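Local coordinates for protein minor fimbrium subunit Mfa5 (Porphyromonas gingivalis ATCC 33277, PDB 6TO1) that serves as an accessory subunit of the minor fimbriae, adhesive surface pili that mediate biofilm formation and attachment to host cells and other oral bacteria, at residues 473-478 and 528-534. Sequence-based numbering, arbitrary orientation.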
ATOM      1  N   ALA A 473     -29.468  19.777  -9.513  1.00 21.55           N
ATOM      2  CA  ALA A 473     -30.784  19.572  -8.904  1.00 23.99           C
ATOM      3  C   ALA A 473     -31.886  19.632  -9.967  1.00 24.27           C
ATOM      4  O   ALA A 473     -31.870  20.503 -10.841  1.00 23.06           O
ATOM      5  CB  ALA A 473     -31.052  20.620  -7.834  1.00 25.17           C
ATOM      6  N   ASP A 474     -32.830  18.686  -9.893  1.00 25.75           N
ATOM      7  CA  ASP A 474     -34.021  18.617 -10.757  1.00 25.27           C
ATOM      8  C   ASP A 474     -35.161  19.272  -9.977  1.00 22.31           C
ATOM      9  O   ASP A 474     -35.785  18.650  -9.105  1.00 20.34           O
ATOM     10  CB  ASP A 474     -34.303  17.164 -11.119  1.00 25.32           C
ATOM     11  CG  ASP A 474     -35.545  16.974 -11.952  1.00 26.79           C
ATOM     12  OD1 ASP A 474     -36.355  17.907 -12.090  1.00 26.32           O
ATOM     13  OD2 ASP A 474     -35.704  15.854 -12.460  1.00 30.59           O
ATOM     14  N   LEU A 475     -35.389  20.564 -10.237  1.00 23.11           N
ATOM     15  CA  LEU A 475     -36.287  21.338  -9.383  1.00 23.79           C
ATOM     16  C   LEU A 475     -37.709  20.786  -9.404  1.00 21.95           C
ATOM     17  O   LEU A 475     -38.391  20.770  -8.371  1.00 21.70           O
ATOM     18  CB  LEU A 475     -36.286  22.807  -9.824  1.00 24.97           C
ATOM     19  CG  LEU A 475     -35.195  23.665  -9.185  1.00 27.77           C
ATOM     20  CD1 LEU A 475     -33.809  23.211  -9.644  1.00 29.04           C
ATOM     21  CD2 LEU A 475     -35.369  25.162  -9.471  1.00 26.91           C
ATOM     22  N   ASP A 476     -38.200  20.387 -10.578  1.00 30.42           N
ATOM     23  CA  ASP A 476     -39.585  19.923 -10.653  1.00 28.81           C
ATOM     24  C   ASP A 476     -39.758  18.598  -9.914  1.00 29.67           C
ATOM     25  O   ASP A 476     -40.782  18.370  -9.262  1.00 25.94           O
ATOM     26  CB  ASP A 476     -40.018  19.761 -12.104  1.00 27.77           C
ATOM     27  CG  ASP A 476     -40.216  21.093 -12.827  1.00 32.57           C
ATOM     28  OD1 ASP A 476     -40.582  22.095 -12.185  1.00 35.52           O
ATOM     29  OD2 ASP A 476     -40.003  21.119 -14.052  1.00 49.28           O
ATOM     30  N   TYR A 477     -38.772  17.704 -10.009  1.00 23.01           N
ATOM     31  CA  TYR A 477     -38.837  16.470  -9.229  1.00 23.74           C
ATOM     32  C   TYR A 477     -38.868  16.766  -7.734  1.00 23.14           C
ATOM     33  O   TYR A 477     -39.665  16.181  -6.984  1.00 25.66           O
ATOM     34  CB  TYR A 477     -37.655  15.557  -9.567  1.00 25.66           C
ATOM     35  CG  TYR A 477     -37.781  14.219  -8.892  1.00 22.08           C
ATOM     36  CD1 TYR A 477     -38.370  13.139  -9.546  1.00 29.59           C
ATOM     37  CD2 TYR A 477     -37.349  14.044  -7.590  1.00 25.18           C
ATOM     38  CE1 TYR A 477     -38.501  11.916  -8.913  1.00 30.30           C
ATOM     39  CE2 TYR A 477     -37.485  12.843  -6.951  1.00 27.86           C
ATOM     40  CZ  TYR A 477     -38.046  11.781  -7.616  1.00 33.82           C
ATOM     41  OH  TYR A 477     -38.167  10.591  -6.952  1.00 35.84           O
ATOM     42  N   ILE A 478     -37.973  17.644  -7.268  1.00 21.00           N
ATOM     43  CA  ILE A 478     -37.928  17.997  -5.854  1.00 22.03           C
ATOM     44  C   ILE A 478     -39.245  18.637  -5.431  1.00 23.85           C
ATOM     45  O   ILE A 478     -39.780  18.343  -4.359  1.00 20.20           O
ATOM     46  CB  ILE A 478     -36.720  18.917  -5.577  1.00 21.07           C
ATOM     47  CG1 ILE A 478     -35.415  18.124  -5.821  1.00 25.18           C
ATOM     48  CG2 ILE A 478     -36.757  19.474  -4.202  1.00 20.36           C
ATOM     49  CD1 ILE A 478     -34.207  18.953  -5.891  1.00 24.69           C
ATOM     50  N   LEU A 528     -30.512  23.494  -2.150  1.00 23.85           N
ATOM     51  CA  LEU A 528     -30.559  24.271  -3.380  1.00 24.16           C
ATOM     52  C   LEU A 528     -30.330  25.750  -3.078  1.00 21.82           C
ATOM     53  O   LEU A 528     -30.736  26.263  -2.033  1.00 26.33           O
ATOM     54  CB  LEU A 528     -31.916  24.087  -4.066  1.00 23.30           C
ATOM     55  CG  LEU A 528     -32.027  22.919  -5.029  1.00 21.81           C
ATOM     56  CD1 LEU A 528     -31.784  21.637  -4.254  1.00 21.79           C
ATOM     57  CD2 LEU A 528     -33.399  22.901  -5.638  1.00 23.98           C
ATOM     58  N   GLY A 529     -29.656  26.431  -4.001  1.00 27.72           N
ATOM     59  CA  GLY A 529     -29.386  27.849  -3.847  1.00 26.24           C
ATOM     60  C   GLY A 529     -30.316  28.761  -4.645  1.00 28.25           C
ATOM     61  O   GLY A 529     -30.402  29.953  -4.341  1.00 24.56           O
ATOM     62  N   TYR A 530     -30.999  28.222  -5.656  1.00 24.16           N
ATOM     63  CA  TYR A 530     -31.866  29.004  -6.540  1.00 26.19           C
ATOM     64  C   TYR A 530     -33.125  28.247  -6.921  1.00 30.58           C
ATOM     65  O   TYR A 530     -33.073  27.073  -7.283  1.00 23.59           O
ATOM     66  CB  TYR A 530     -31.123  29.405  -7.845  1.00 22.68           C
ATOM     67  CG  TYR A 530     -29.907  30.241  -7.543  1.00 25.86           C
ATOM     68  CD1 TYR A 530     -29.981  31.628  -7.480  1.00 30.56           C
ATOM     69  CD2 TYR A 530     -28.690  29.634  -7.230  1.00 24.22           C
ATOM     70  CE1 TYR A 530     -28.878  32.380  -7.140  1.00 31.02           C
ATOM     71  CE2 TYR A 530     -27.595  30.373  -6.895  1.00 28.87           C
ATOM     72  CZ  TYR A 530     -27.683  31.740  -6.853  1.00 38.19           C
ATOM     73  OH  TYR A 530     -26.572  32.466  -6.520  1.00 35.68           O
ATOM     74  N   GLY A 531     -34.262  28.945  -6.902  1.00 22.00           N
ATOM     75  CA  GLY A 531     -35.513  28.388  -7.356  1.00 22.16           C
ATOM     76  C   GLY A 531     -36.044  29.137  -8.568  1.00 24.85           C
ATOM     77  O   GLY A 531     -35.368  29.998  -9.142  1.00 23.38           O
ATOM     78  N   VAL A 532     -37.250  28.743  -8.976  1.00 21.40           N
ATOM     79  CA  VAL A 532     -37.931  29.375 -10.098  1.00 25.36           C
ATOM     80  C   VAL A 532     -39.394  29.584  -9.755  1.00 27.88           C
ATOM     81  O   VAL A 532     -39.958  28.919  -8.888  1.00 24.25           O
ATOM     82  CB  VAL A 532     -37.835  28.553 -11.394  1.00 21.24           C
ATOM     83  CG1 VAL A 532     -36.397  28.383 -11.825  1.00 25.47           C
ATOM     84  CG2 VAL A 532     -38.522  27.197 -11.237  1.00 24.36           C
ATOM     85  N   ILE A 533     -40.018  30.526 -10.468  1.00 27.26           N
ATOM     86  CA  ILE A 533     -41.460  30.720 -10.414  1.00 25.22           C
ATOM     87  C   ILE A 533     -41.956  30.752 -11.845  1.00 29.74           C
ATOM     88  O   ILE A 533     -41.545  31.614 -12.631  1.00 24.32           O
ATOM     89  CB  ILE A 533     -41.850  31.994  -9.643  1.00 28.15           C
ATOM     90  CG1 ILE A 533     -41.557  31.765  -8.163  1.00 24.00           C
ATOM     91  CG2 ILE A 533     -43.338  32.338  -9.854  1.00 26.43           C
ATOM     92  CD1 ILE A 533     -41.658  32.990  -7.252  1.00 23.27           C
ATOM     93  N   LYS A 534     -42.759  29.762 -12.204  1.00 22.79           N
ATOM     94  CA  LYS A 534     -43.328  29.659 -13.525  1.00 22.26           C
ATOM     95  C   LYS A 534     -44.703  30.325 -13.497  1.00 20.39           C
ATOM     96  O   LYS A 534     -45.445  30.184 -12.520  1.00 23.32           O
ATOM     97  CB  LYS A 534     -43.468  28.205 -13.938  1.00 27.86           C
ATOM     98  CG  LYS A 534     -42.145  27.465 -13.994  1.00 31.95           C
ATOM     99  CD  LYS A 534     -42.325  26.101 -14.616  1.00 34.96           C
ATOM    100  CE  LYS A 534     -42.085  24.976 -13.613  1.00 43.74           C
ATOM    101  NZ  LYS A 534     -41.995  23.649 -14.322  1.00 44.46           N
TER
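An N-capped short helix packs against the start of a β-strand at the junction of two β-rich parts of this elongated pilus protein: helix 475-480 follows strand 463-473 of one sheet, and strand 530-539 belongs to a different, mixed sheet. L528, just before that strand, enters the angle between strand end and helix. Its CG lies 3.8 Å from A473 CB, while its methyls meet I478 tip to tip, CD1 to CD1 at 4.0 Å. L475 crosses L528 obliquely and splits its own two methyls between partners: L475 CD1 stays on L528 CD2 at 4.0 Å, and L475 CD2 reaches the strand backbone, 3.7 Å from Y530 O and close to G531 CA, and also touches both methyls of V532. At the helix start, D474 OD1 accepts from Y477 N at 3.2 Å, nearly straight at 170° although the N-H comes from above the carboxylate plane. N109 joins both segments, its backbone bonded to A473 and its side-chain amide to G529 N and Y530 O. Beyond the apolar patch a salt bridge bounds the contact. The K534 chain bends at chi3 (-113°) and comes at D476 from the opposite direction; its NZ meets D476 OD1 on the syn side at 3.0 Å, 27° out of the carboxylate plane, with a weak second bond to OD2.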